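Local coordinates for CalG4 (Micromonospora echinospora, PDB 3IA7), which is a member of the GT-B clan, built from two Rossmann-like domains, each with its own parallel beta-sheet, and modelled here as two subunits with bound calcium ions, at residues Q225-R228 / P229-V233; S293-A296 / H297-A300; L302-T306 / T307-L311; A354-R357 / E358-R362. All blocks are in the same frame, centred on the assembly; numbering follows the deposited sequence.

Interaction 1: Q225-R228 / P229-V233; sequences QPPR and PDAPV. With CA (calcium ion), chain E.
R228 and A231 are the first and last residues of a type I beta turn, closed by A231 N donating to R228 O at 3.2 Å with an N-H...O angle of 161°. The donor stands well above the carbonyl plane, off the lone pairs. P229 and D230 are the two inner residues, and P229, its phi held near -52° by the ring, fits the first of these places. The R228 side chain then folds back over the turn: it runs extended through chi2 and bends at chi3 (-72°), which lays one face of the guanidinium on A231. The methyl CB sits 3.6 Å from that plane, over its centre, while R228 NH2 also lies 3.8 Å from P232 CD and hydrogen-bonds to P260 O. This proline-rich loop leads into strand 233-237 of the C-terminal Rossmann-like domain. On another side of the A231 methyl is P227, whose CG comes within 4.2 Å of A231 CB. P226 CB, one residue earlier than P227, meets V233 CG2 at 4.0 Å, an apolar contact between the loop and the first residue of the strand. Q225 takes no part in the turn and reaches a calcium ion instead: its chain bends at chi2, and OE1 binds the metal at 2.4 Å, beside two waters. H297 NE2 of the same chain, with L42 O and E46 OE2 of the second subunit, are further ligands.

Interaction 2: S293-A296 / H297-A300; sequences SVLA and HARA. With CA (calcium ion), chain E.
H297 and A298 each reach three residues back to the end of helix 291-295, H297 N donating to V294 O at 3.0 Å and A298 N, more weakly, to L295 O at 3.1 Å, as the chain leaves the helix for a strand. The H297 side chain folds back along the same turn. Its CG is anti to its own carbonyl carbon (chi1 -55°) and the ring is set about perpendicular by chi2 (89°), which brings ND1 to S293 O at 2.7 Å. The donor approaches that oxygen nearly in line with the carbonyl (C=O...N 169°), and the oxygen lies close to the ring plane. From a different edge of the imidazole, again in its plane, NE2 binds the calcium ion at 2.6 Å. S293 is therefore a second-shell residue: its carbonyl, together with the metal, probably sets the rotation of the ring, leaves NE2 to face the metal and may make that nitrogen a somewhat stronger ligand. L295 CD2 touches A298 CB at 4.4 Å, and a water lies within hydrogen-bonding reach of L295 O (2.9 Å) and A298 O. The turn joins helix 291-295 to strand 298-303. V294 and L295 pack on strand 233-237, to which R299 and A300 are joined by backbone hydrogen bonds; A296 and H297 meet A49 and D45 of the second subunit.

Interaction 3: L302-T306 / T307-L311; sequences LTHGT and TGAVL
T306 holds OG1 between its backbone N and carbonyl carbon (chi1 52°), and this torsion points the hydroxyl into the first turn of helix 307-315, where OG1 lies 3.5 Å from A309 CB. T303 takes another setting, with OG1 opposite the backbone N (chi1 -175°), and reaches the same methyl from the strand at 3.7 Å. H304 completes the surround, its ring carbon CE1 approaching A309 CB obliquely at 4.0 Å. One alanine methyl thus meets two hydroxyls and an imidazole. T306 is the N-cap residue, and its carbonyl starts the helix: V310 N donates to T306 O at 3.0 Å, almost in line with the C=O bond. V310 CG2 stands against this corner, 3.7 Å from G305 O, an oxygen that also accepts from S333 OG. G305 has a positive phi (99°), where a beta carbon would press on the preceding carbonyl oxygen, and this allows the sharp bend after H304. The whole is the strand-to-helix junction of a beta-alpha-beta unit, strand 298-303, helix 307-315 and strand 320-322. H304 ND1 donates weakly to T303 OG1 (3.0 Å) and weakly to S237 O. Its proton is therefore shared between two imperfect acceptors, which together may limit rotation of the ring, whereas the T306 carbonyl receives a straight main-chain bond from V310.

Interaction 4: A354-R357 / E358-R362; sequences ASIR and EAVER
R357 and E361, one helical turn apart, lie side by side and point the same way, with R357 CG 3.8 Å from E361 OE2. The contact is made by the aliphatic stem: the charged ends stay apart, R357 NE to E361 OE1 being 4.9 Å, and the planes of the two groups are 63° from each other. R357 leaves with CG anti to the backbone N (chi1 168°) and bends at chi3. Each polar end is anchored elsewhere, R357 NH1 on A255 O and E361 OE2 on W261 NE1, which is consistent with their not pairing, although their opposite charges may still attract weakly. On the buried side I356 CG2 meets V360 CG2 at 4.5 Å. On the exposed side E358 CG comes within 3.3 Å of A354 O. Beneath these side chains run regular alpha-helical bonds: E358, A359, V360 and E361 each donate their N-H to the carbonyl four residues back, as with E361 N to R357 O at 2.9 Å. S355 OG hydrogen-bonds to the carbonyl of Q350, which precedes the helix. Helix 353-365 lies against helix 246-256, I356 packing on A251, A255 and F256, and V360 on F256 and on W261 of the loop that follows, while A359 touches L346, just beyond strand 343-345.

From the N terminus, interaction 1 closes the turn that enters strand 233-237, interaction 2 the turn from helix 291-295 into strand 298-303, interaction 3 the turn from that strand into helix 307-315, and interaction 4 lies within helix 353-365. All are local and in series; none nests or crosses. Interactions 1 and 2 meet between neighbouring parallel strands, V233 O probably accepting from R299 N at 2.8 Å, and share a calcium ion that also binds the second subunit. Strand 298-303 joins interactions 2 and 3. Helix 353-365 reaches both through side chains, V360 against A300 and I356 against L302, tying the helix to this strand of the C-terminal domain.

Interaction 1: Q225-R228 / P229-V233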
ATOM      1  N   GLN A 225     -11.067   9.677  -9.249  1.00 23.06           N
ATOM      2  CA  GLN A 225     -12.512   9.764  -8.997  1.00 22.40           C
ATOM      3  C   GLN A 225     -13.307   9.459 -10.305  1.00 21.82           C
ATOM      4  O   GLN A 225     -12.841   9.771 -11.406  1.00 22.08           O
ATOM      5  CB  GLN A 225     -12.896  11.158  -8.451  1.00 22.59           C
ATOM      6  CG  GLN A 225     -12.131  11.660  -7.167  1.00 23.39           C
ATOM      7  CD  GLN A 225     -12.553  10.899  -5.863  1.00 25.72           C
ATOM      8  OE1 GLN A 225     -13.545  10.182  -5.850  1.00 24.72           O
ATOM      9  NE2 GLN A 225     -11.776  11.057  -4.789  1.00 25.16           N
ATOM     10  N   PRO A 226     -14.525   8.882 -10.190  1.00 21.40           N
ATOM     11  CA  PRO A 226     -15.317   8.570 -11.372  1.00 20.68           C
ATOM     12  C   PRO A 226     -15.868   9.884 -11.983  1.00 20.64           C
ATOM     13  O   PRO A 226     -15.884  10.913 -11.281  1.00 18.92           O
ATOM     14  CB  PRO A 226     -16.453   7.670 -10.808  1.00 20.52           C
ATOM     15  CG  PRO A 226     -16.618   8.109  -9.394  1.00 21.51           C
ATOM     16  CD  PRO A 226     -15.213   8.498  -8.944  1.00 21.15           C
ATOM     17  N   PRO A 227     -16.302   9.850 -13.260  1.00 19.66           N
ATOM     18  CA  PRO A 227     -16.815  11.055 -13.923  1.00 20.20           C
ATOM     19  C   PRO A 227     -18.206  11.508 -13.464  1.00 19.51           C
ATOM     20  O   PRO A 227     -18.531  12.664 -13.654  1.00 20.51           O
ATOM     21  CB  PRO A 227     -16.849  10.661 -15.405  1.00 20.81           C
ATOM     22  CG  PRO A 227     -17.102   9.189 -15.369  1.00 20.04           C
ATOM     23  CD  PRO A 227     -16.285   8.699 -14.173  1.00 19.43           C
ATOM     24  N   ARG A 228     -19.026  10.601 -12.925  1.00 19.28           N
ATOM     25  CA  ARG A 228     -20.315  10.947 -12.302  1.00 19.65           C
ATOM     26  C   ARG A 228     -20.408  10.084 -11.070  1.00 18.87           C
ATOM     27  O   ARG A 228     -19.836   9.008 -11.056  1.00 19.80           O
ATOM     28  CB  ARG A 228     -21.508  10.616 -13.195  1.00 19.45           C
ATOM     29  CG  ARG A 228     -21.354  10.916 -14.650  1.00 20.72           C
ATOM     30  CD  ARG A 228     -22.623  10.561 -15.453  1.00 19.43           C
ATOM     31  NE  ARG A 228     -22.872   9.118 -15.626  1.00 15.61           N
ATOM     32  CZ  ARG A 228     -22.169   8.320 -16.431  1.00 19.25           C
ATOM     33  NH1 ARG A 228     -21.113   8.805 -17.086  1.00 15.55           N
ATOM     34  NH2 ARG A 228     -22.462   7.006 -16.538  1.00 17.23           N
ATOM     35  N   PRO A 229     -21.131  10.540 -10.038  1.00 18.96           N
ATOM     36  CA  PRO A 229     -21.232   9.817  -8.767  1.00 19.51           C
ATOM     37  C   PRO A 229     -21.644   8.353  -8.892  1.00 19.96           C
ATOM     38  O   PRO A 229     -21.085   7.462  -8.207  1.00 20.47           O
ATOM     39  CB  PRO A 229     -22.308  10.605  -8.012  1.00 19.62           C
ATOM     40  CG  PRO A 229     -22.193  11.975  -8.544  1.00 19.61           C
ATOM     41  CD  PRO A 229     -21.857  11.823 -10.001  1.00 18.68           C
ATOM     42  N   ASP A 230     -22.624   8.107  -9.760  1.00 19.98           N
ATOM     43  CA  ASP A 230     -23.179   6.772  -9.929  1.00 19.05           C
ATOM     44  C   ASP A 230     -22.800   6.161 -11.296  1.00 17.66           C
ATOM     45  O   ASP A 230     -23.435   5.224 -11.742  1.00 16.61           O
ATOM     46  CB  ASP A 230     -24.727   6.814  -9.732  1.00 19.00           C
ATOM     47  CG  ASP A 230     -25.134   7.076  -8.266  1.00 21.40           C
ATOM     48  OD1 ASP A 230     -24.479   6.536  -7.352  1.00 25.50           O
ATOM     49  OD2 ASP A 230     -26.110   7.801  -8.021  1.00 24.80           O
ATOM     50  N   ALA A 231     -21.791   6.688 -11.975  1.00 16.48           N
ATOM     51  CA  ALA A 231     -21.306   6.005 -13.189  1.00 16.72           C
ATOM     52  C   ALA A 231     -20.934   4.550 -12.861  1.00 17.01           C
ATOM     53  O   ALA A 231     -20.216   4.329 -11.894  1.00 18.30           O
ATOM     54  CB  ALA A 231     -20.089   6.747 -13.797  1.00 16.09           C
ATOM     55  N   PRO A 232     -21.420   3.561 -13.645  1.00 17.92           N
ATOM     56  CA  PRO A 232     -20.985   2.175 -13.439  1.00 17.97           C
ATOM     57  C   PRO A 232     -19.544   2.066 -13.929  1.00 17.34           C
ATOM     58  O   PRO A 232     -19.237   2.506 -15.051  1.00 17.04           O
ATOM     59  CB  PRO A 232     -21.917   1.361 -14.347  1.00 18.10           C
ATOM     60  CG  PRO A 232     -23.018   2.312 -14.766  1.00 21.52           C
ATOM     61  CD  PRO A 232     -22.380   3.666 -14.767  1.00 18.14           C
ATOM     62  N   VAL A 233     -18.644   1.646 -13.054  1.00 17.57           N
ATOM     63  CA  VAL A 233     -17.218   1.684 -13.385  1.00 17.91           C
ATOM     64  C   VAL A 233     -16.730   0.228 -13.554  1.00 17.78           C
ATOM     65  O   VAL A 233     -17.038  -0.639 -12.735  1.00 17.56           O
ATOM     66  CB  VAL A 233     -16.370   2.416 -12.313  1.00 17.84           C
ATOM     67  CG1 VAL A 233     -14.851   2.316 -12.652  1.00 18.30           C
ATOM     68  CG2 VAL A 233     -16.761   3.930 -12.201  1.00 16.32           C
TER
HETATM   69 CA    CA E 402     -14.784   8.949  -4.260  1.00 31.67          CA
HETATM   70  O   HOH W   1     -16.806   8.437  -3.275  1.00 36.09           O
HETATM   71  O   HOH W   2     -16.423   9.853  -5.689  1.00 33.44           O

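Interaction 2: S293-A296 / H297-A300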
ATOM      1  N   SER A 293      -8.204   2.933  -5.704  1.00 17.75           N
ATOM      2  CA  SER A 293      -9.063   4.105  -5.923  1.00 16.55           C
ATOM      3  C   SER A 293     -10.121   3.746  -6.961  1.00 14.14           C
ATOM      4  O   SER A 293     -11.313   4.106  -6.844  1.00 13.49           O
ATOM      5  CB  SER A 293      -8.235   5.315  -6.404  1.00 16.73           C
ATOM      6  OG  SER A 293      -7.116   5.501  -5.523  1.00 25.55           O
ATOM      7  N   VAL A 294      -9.696   3.011  -7.974  1.00 12.32           N
ATOM      8  CA  VAL A 294     -10.674   2.622  -9.028  1.00 11.25           C
ATOM      9  C   VAL A 294     -11.611   1.551  -8.472  1.00 10.71           C
ATOM     10  O   VAL A 294     -12.850   1.673  -8.614  1.00 10.95           O
ATOM     11  CB  VAL A 294      -9.999   2.214 -10.312  1.00 11.08           C
ATOM     12  CG1 VAL A 294     -11.020   1.833 -11.400  1.00 12.37           C
ATOM     13  CG2 VAL A 294      -9.077   3.347 -10.769  1.00 10.63           C
ATOM     14  N   LEU A 295     -11.053   0.523  -7.819  1.00 10.71           N
ATOM     15  CA  LEU A 295     -11.894  -0.584  -7.273  1.00 12.22           C
ATOM     16  C   LEU A 295     -12.893  -0.071  -6.272  1.00 12.32           C
ATOM     17  O   LEU A 295     -13.998  -0.621  -6.165  1.00 12.49           O
ATOM     18  CB  LEU A 295     -11.066  -1.730  -6.631  1.00 13.83           C
ATOM     19  CG  LEU A 295     -10.320  -2.606  -7.664  1.00 14.48           C
ATOM     20  CD1 LEU A 295      -9.154  -3.419  -7.075  1.00 20.13           C
ATOM     21  CD2 LEU A 295     -11.262  -3.477  -8.447  1.00 15.52           C
ATOM     22  N   ALA A 296     -12.528   0.958  -5.506  1.00 12.99           N
ATOM     23  CA  ALA A 296     -13.501   1.490  -4.525  1.00 13.35           C
ATOM     24  C   ALA A 296     -14.809   1.970  -5.175  1.00 13.01           C
ATOM     25  O   ALA A 296     -15.801   2.066  -4.499  1.00 13.25           O
ATOM     26  CB  ALA A 296     -12.865   2.614  -3.617  1.00 12.06           C
ATOM     27  N   HIS A 297     -14.793   2.294  -6.475  1.00 13.15           N
ATOM     28  CA  HIS A 297     -15.971   2.779  -7.194  1.00 12.16           C
ATOM     29  C   HIS A 297     -16.485   1.729  -8.181  1.00 12.52           C
ATOM     30  O   HIS A 297     -17.535   1.908  -8.785  1.00 13.17           O
ATOM     31  CB  HIS A 297     -15.674   4.083  -7.954  1.00 12.23           C
ATOM     32  CG  HIS A 297     -15.119   5.166  -7.088  1.00 11.24           C
ATOM     33  ND1 HIS A 297     -13.771   5.309  -6.858  1.00 13.06           N
ATOM     34  CD2 HIS A 297     -15.733   6.130  -6.358  1.00 12.84           C
ATOM     35  CE1 HIS A 297     -13.574   6.322  -6.024  1.00 15.79           C
ATOM     36  NE2 HIS A 297     -14.743   6.852  -5.723  1.00 12.01           N
ATOM     37  N   ALA A 298     -15.721   0.658  -8.402  1.00 12.06           N
ATOM     38  CA  ALA A 298     -16.038  -0.289  -9.473  1.00 11.35           C
ATOM     39  C   ALA A 298     -17.271  -1.182  -9.187  1.00 11.34           C
ATOM     40  O   ALA A 298     -17.476  -1.602  -8.054  1.00 11.94           O
ATOM     41  CB  ALA A 298     -14.809  -1.169  -9.806  1.00 10.87           C
ATOM     42  N   ARG A 299     -18.005  -1.524 -10.235  1.00 11.90           N
ATOM     43  CA  ARG A 299     -19.110  -2.497 -10.129  1.00 13.06           C
ATOM     44  C   ARG A 299     -18.610  -3.886 -10.467  1.00 12.30           C
ATOM     45  O   ARG A 299     -19.267  -4.882 -10.163  1.00 13.70           O
ATOM     46  CB  ARG A 299     -20.221  -2.201 -11.145  1.00 13.45           C
ATOM     47  CG  ARG A 299     -20.842  -0.855 -11.118  1.00 20.28           C
ATOM     48  CD  ARG A 299     -22.034  -0.678 -10.171  1.00 18.74           C
ATOM     49  NE  ARG A 299     -22.437   0.728 -10.147  1.00 16.13           N
ATOM     50  CZ  ARG A 299     -23.622   1.208 -10.529  1.00 18.86           C
ATOM     51  NH1 ARG A 299     -24.580   0.395 -10.971  1.00 17.30           N
ATOM     52  NH2 ARG A 299     -23.861   2.515 -10.469  1.00 15.37           N
ATOM     53  N   ALA A 300     -17.487  -3.949 -11.178  1.00 11.47           N
ATOM     54  CA  ALA A 300     -16.902  -5.197 -11.587  1.00 12.90           C
ATOM     55  C   ALA A 300     -15.460  -4.955 -11.964  1.00 12.21           C
ATOM     56  O   ALA A 300     -15.059  -3.809 -12.273  1.00 13.26           O
ATOM     57  CB  ALA A 300     -17.640  -5.806 -12.844  1.00 12.42           C
TER
HETATM   58 CA    CA E 402     -14.784   8.949  -4.260  1.00 31.67          CA
HETATM   59  O   HOH W   3     -16.748  -0.834  -5.149  1.00 40.97           O
HETATM   60  O   HOH W   1     -16.806   8.437  -3.275  1.00 36.09           O
HETATM   61  O   HOH W   2     -16.423   9.853  -5.689  1.00 33.44           O

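Interaction 3: L302-T306 / T307-L311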
ATOM      1  N   LEU A 302     -12.539  -6.868 -14.660  1.00 13.29           N
ATOM      2  CA  LEU A 302     -12.255  -7.850 -15.634  1.00 13.59           C
ATOM      3  C   LEU A 302     -10.753  -8.062 -15.595  1.00 14.62           C
ATOM      4  O   LEU A 302      -9.983  -7.129 -15.890  1.00 14.20           O
ATOM      5  CB  LEU A 302     -12.669  -7.340 -17.042  1.00 13.98           C
ATOM      6  CG  LEU A 302     -12.315  -8.159 -18.285  1.00 14.26           C
ATOM      7  CD1 LEU A 302     -12.908  -9.563 -18.329  1.00 16.70           C
ATOM      8  CD2 LEU A 302     -12.781  -7.365 -19.510  1.00 13.34           C
ATOM      9  N   THR A 303     -10.327  -9.273 -15.258  1.00 15.72           N
ATOM     10  CA  THR A 303      -8.922  -9.496 -14.898  1.00 17.42           C
ATOM     11  C   THR A 303      -8.461 -10.883 -15.273  1.00 18.15           C
ATOM     12  O   THR A 303      -9.282 -11.741 -15.589  1.00 16.95           O
ATOM     13  CB  THR A 303      -8.641  -9.221 -13.371  1.00 19.66           C
ATOM     14  OG1 THR A 303      -7.240  -9.347 -13.120  1.00 22.47           O
ATOM     15  CG2 THR A 303      -9.354 -10.216 -12.487  1.00 20.18           C
ATOM     16  N   HIS A 304      -7.140 -11.090 -15.280  1.00 19.50           N
ATOM     17  CA  HIS A 304      -6.532 -12.399 -15.566  1.00 21.91           C
ATOM     18  C   HIS A 304      -6.725 -13.440 -14.433  1.00 22.36           C
ATOM     19  O   HIS A 304      -6.781 -14.646 -14.687  1.00 25.68           O
ATOM     20  CB  HIS A 304      -5.045 -12.247 -15.938  1.00 22.24           C
ATOM     21  CG  HIS A 304      -4.250 -11.455 -14.940  1.00 26.01           C
ATOM     22  ND1 HIS A 304      -4.674 -10.232 -14.444  1.00 30.99           N
ATOM     23  CD2 HIS A 304      -3.060 -11.708 -14.341  1.00 31.01           C
ATOM     24  CE1 HIS A 304      -3.796  -9.785 -13.563  1.00 31.67           C
ATOM     25  NE2 HIS A 304      -2.800 -10.654 -13.491  1.00 33.66           N
ATOM     26  N   GLY A 305      -6.832 -13.007 -13.196  1.00 21.62           N
ATOM     27  CA  GLY A 305      -7.222 -13.961 -12.148  1.00 20.84           C
ATOM     28  C   GLY A 305      -6.082 -14.536 -11.310  1.00 20.18           C
ATOM     29  O   GLY A 305      -6.257 -15.555 -10.654  1.00 19.84           O
ATOM     30  N   THR A 306      -4.913 -13.897 -11.343  1.00 19.64           N
ATOM     31  CA  THR A 306      -3.839 -14.235 -10.406  1.00 20.50           C
ATOM     32  C   THR A 306      -4.344 -13.981  -8.966  1.00 20.59           C
ATOM     33  O   THR A 306      -5.170 -13.081  -8.743  1.00 17.82           O
ATOM     34  CB  THR A 306      -2.572 -13.385 -10.671  1.00 21.11           C
ATOM     35  OG1 THR A 306      -2.934 -11.999 -10.700  1.00 21.55           O
ATOM     36  CG2 THR A 306      -1.978 -13.761 -12.027  1.00 20.17           C
ATOM     37  N   THR A 307      -3.873 -14.791  -8.017  1.00 20.67           N
ATOM     38  CA  THR A 307      -4.344 -14.693  -6.626  1.00 21.30           C
ATOM     39  C   THR A 307      -4.258 -13.266  -6.097  1.00 20.06           C
ATOM     40  O   THR A 307      -5.182 -12.805  -5.419  1.00 18.68           O
ATOM     41  CB  THR A 307      -3.551 -15.589  -5.671  1.00 21.45           C
ATOM     42  OG1 THR A 307      -2.193 -15.204  -5.748  1.00 26.70           O
ATOM     43  CG2 THR A 307      -3.643 -17.047  -6.078  1.00 22.77           C
ATOM     44  N   GLY A 308      -3.166 -12.582  -6.418  1.00 19.43           N
ATOM     45  CA  GLY A 308      -2.974 -11.173  -6.051  1.00 20.39           C
ATOM     46  C   GLY A 308      -4.097 -10.251  -6.501  1.00 20.44           C
ATOM     47  O   GLY A 308      -4.666  -9.500  -5.698  1.00 21.05           O
ATOM     48  N   ALA A 309      -4.385 -10.288  -7.799  1.00 19.73           N
ATOM     49  CA  ALA A 309      -5.375  -9.413  -8.402  1.00 18.47           C
ATOM     50  C   ALA A 309      -6.788  -9.730  -7.880  1.00 16.62           C
ATOM     51  O   ALA A 309      -7.613  -8.834  -7.707  1.00 17.33           O
ATOM     52  CB  ALA A 309      -5.334  -9.549  -9.906  1.00 18.75           C
ATOM     53  N   VAL A 310      -7.065 -11.011  -7.699  1.00 15.75           N
ATOM     54  CA  VAL A 310      -8.360 -11.477  -7.212  1.00 15.79           C
ATOM     55  C   VAL A 310      -8.666 -10.915  -5.837  1.00 14.96           C
ATOM     56  O   VAL A 310      -9.741 -10.353  -5.595  1.00 13.98           O
ATOM     57  CB  VAL A 310      -8.364 -13.050  -7.302  1.00 17.88           C
ATOM     58  CG1 VAL A 310      -9.163 -13.740  -6.234  1.00 20.23           C
ATOM     59  CG2 VAL A 310      -8.707 -13.506  -8.763  1.00 17.23           C
ATOM     60  N   LEU A 311      -7.720 -11.093  -4.930  1.00 14.78           N
ATOM     61  CA  LEU A 311      -7.912 -10.689  -3.512  1.00 15.87           C
ATOM     62  C   LEU A 311      -7.982  -9.138  -3.387  1.00 15.50           C
ATOM     63  O   LEU A 311      -8.686  -8.605  -2.522  1.00 15.37           O
ATOM     64  CB  LEU A 311      -6.760 -11.282  -2.687  1.00 15.08           C
ATOM     65  CG  LEU A 311      -6.742 -12.825  -2.507  1.00 15.22           C
ATOM     66  CD1 LEU A 311      -5.580 -13.283  -1.591  1.00 17.70           C
ATOM     67  CD2 LEU A 311      -8.035 -13.411  -2.013  1.00 18.11           C
TER

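Interaction 4: A354-R357 / E358-R362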
ATOM      1  N   ALA A 354     -19.236  -7.629 -27.924  1.00 15.73           N
ATOM      2  CA  ALA A 354     -20.584  -7.851 -27.378  1.00 16.02           C
ATOM      3  C   ALA A 354     -20.575  -8.946 -26.313  1.00 16.51           C
ATOM      4  O   ALA A 354     -21.307  -8.885 -25.307  1.00 16.98           O
ATOM      5  CB  ALA A 354     -21.554  -8.209 -28.477  1.00 15.94           C
ATOM      6  N   SER A 355     -19.771  -9.970 -26.535  1.00 16.44           N
ATOM      7  CA  SER A 355     -19.626 -11.005 -25.531  1.00 17.91           C
ATOM      8  C   SER A 355     -19.063 -10.454 -24.220  1.00 17.45           C
ATOM      9  O   SER A 355     -19.522 -10.808 -23.124  1.00 16.62           O
ATOM     10  CB  SER A 355     -18.749 -12.141 -26.064  1.00 19.05           C
ATOM     11  OG  SER A 355     -18.532 -13.077 -25.018  1.00 22.30           O
ATOM     12  N   ILE A 356     -18.072  -9.573 -24.328  1.00 16.32           N
ATOM     13  CA  ILE A 356     -17.454  -8.955 -23.141  1.00 15.53           C
ATOM     14  C   ILE A 356     -18.462  -8.096 -22.379  1.00 15.52           C
ATOM     15  O   ILE A 356     -18.619  -8.233 -21.162  1.00 15.06           O
ATOM     16  CB  ILE A 356     -16.240  -8.090 -23.527  1.00 16.31           C
ATOM     17  CG1 ILE A 356     -15.110  -8.953 -24.092  1.00 16.19           C
ATOM     18  CG2 ILE A 356     -15.665  -7.305 -22.331  1.00 15.70           C
ATOM     19  CD1 ILE A 356     -14.059  -8.124 -24.849  1.00 15.40           C
ATOM     20  N   ARG A 357     -19.153  -7.215 -23.086  1.00 15.83           N
ATOM     21  CA  ARG A 357     -20.142  -6.325 -22.431  1.00 15.77           C
ATOM     22  C   ARG A 357     -21.247  -7.121 -21.733  1.00 15.15           C
ATOM     23  O   ARG A 357     -21.546  -6.859 -20.554  1.00 14.79           O
ATOM     24  CB  ARG A 357     -20.704  -5.306 -23.428  1.00 16.08           C
ATOM     25  CG  ARG A 357     -21.931  -4.548 -22.924  1.00 15.98           C
ATOM     26  CD  ARG A 357     -22.621  -3.739 -24.016  1.00 14.87           C
ATOM     27  NE  ARG A 357     -23.215  -4.530 -25.127  1.00 13.05           N
ATOM     28  CZ  ARG A 357     -22.687  -4.639 -26.347  1.00 15.00           C
ATOM     29  NH1 ARG A 357     -21.534  -4.014 -26.635  1.00  9.78           N
ATOM     30  NH2 ARG A 357     -23.313  -5.369 -27.292  1.00  7.13           N
ATOM     31  N   GLU A 358     -21.828  -8.101 -22.433  1.00 15.15           N
ATOM     32  CA  GLU A 358     -22.928  -8.904 -21.843  1.00 16.25           C
ATOM     33  C   GLU A 358     -22.462  -9.712 -20.619  1.00 15.04           C
ATOM     34  O   GLU A 358     -23.154  -9.786 -19.603  1.00 15.17           O
ATOM     35  CB  GLU A 358     -23.644  -9.799 -22.887  1.00 15.01           C
ATOM     36  CG  GLU A 358     -24.307  -9.016 -24.036  1.00 15.97           C
ATOM     37  CD  GLU A 358     -24.971  -9.914 -25.095  1.00 17.51           C
ATOM     38  OE1 GLU A 358     -24.809 -11.152 -25.049  1.00 17.83           O
ATOM     39  OE2 GLU A 358     -25.656  -9.373 -25.977  1.00 18.75           O
ATOM     40  N   ALA A 359     -21.277 -10.301 -20.714  1.00 14.84           N
ATOM     41  CA  ALA A 359     -20.712 -11.038 -19.587  1.00 15.70           C
ATOM     42  C   ALA A 359     -20.514 -10.156 -18.342  1.00 15.52           C
ATOM     43  O   ALA A 359     -20.822 -10.550 -17.204  1.00 16.47           O
ATOM     44  CB  ALA A 359     -19.361 -11.686 -20.010  1.00 16.42           C
ATOM     45  N   VAL A 360     -19.987  -8.966 -18.550  1.00 15.06           N
ATOM     46  CA  VAL A 360     -19.743  -8.046 -17.436  1.00 14.88           C
ATOM     47  C   VAL A 360     -21.090  -7.570 -16.883  1.00 14.99           C
ATOM     48  O   VAL A 360     -21.275  -7.473 -15.659  1.00 15.70           O
ATOM     49  CB  VAL A 360     -18.876  -6.834 -17.893  1.00 15.34           C
ATOM     50  CG1 VAL A 360     -18.919  -5.688 -16.871  1.00 13.46           C
ATOM     51  CG2 VAL A 360     -17.376  -7.295 -18.186  1.00 16.83           C
ATOM     52  N   GLU A 361     -22.053  -7.293 -17.768  1.00 14.06           N
ATOM     53  CA  GLU A 361     -23.312  -6.763 -17.271  1.00 14.50           C
ATOM     54  C   GLU A 361     -24.040  -7.817 -16.426  1.00 13.84           C
ATOM     55  O   GLU A 361     -24.577  -7.516 -15.356  1.00 13.86           O
ATOM     56  CB  GLU A 361     -24.161  -6.205 -18.407  1.00 15.55           C
ATOM     57  CG  GLU A 361     -23.649  -4.783 -18.734  1.00 17.26           C
ATOM     58  CD  GLU A 361     -24.324  -4.107 -19.912  1.00 22.92           C
ATOM     59  OE1 GLU A 361     -25.183  -4.711 -20.616  1.00 23.46           O
ATOM     60  OE2 GLU A 361     -23.988  -2.933 -20.122  1.00 25.80           O
ATOM     61  N   ARG A 362     -24.019  -9.053 -16.911  1.00 13.42           N
ATOM     62  CA  ARG A 362     -24.679 -10.159 -16.229  1.00 15.56           C
ATOM     63  C   ARG A 362     -24.043 -10.356 -14.842  1.00 14.57           C
ATOM     64  O   ARG A 362     -24.741 -10.496 -13.840  1.00 14.97           O
ATOM     65  CB  ARG A 362     -24.527 -11.411 -17.063  1.00 15.03           C
ATOM     66  CG  ARG A 362     -24.836 -12.668 -16.336  1.00 19.66           C
ATOM     67  CD  ARG A 362     -24.747 -13.843 -17.274  1.00 22.86           C
ATOM     68  NE  ARG A 362     -25.569 -13.630 -18.463  1.00 21.65           N
ATOM     69  CZ  ARG A 362     -26.896 -13.811 -18.495  1.00 26.84           C
ATOM     70  NH1 ARG A 362     -27.562 -14.179 -17.389  1.00 27.83           N
ATOM     71  NH2 ARG A 362     -27.561 -13.628 -19.626  1.00 22.59           N
TER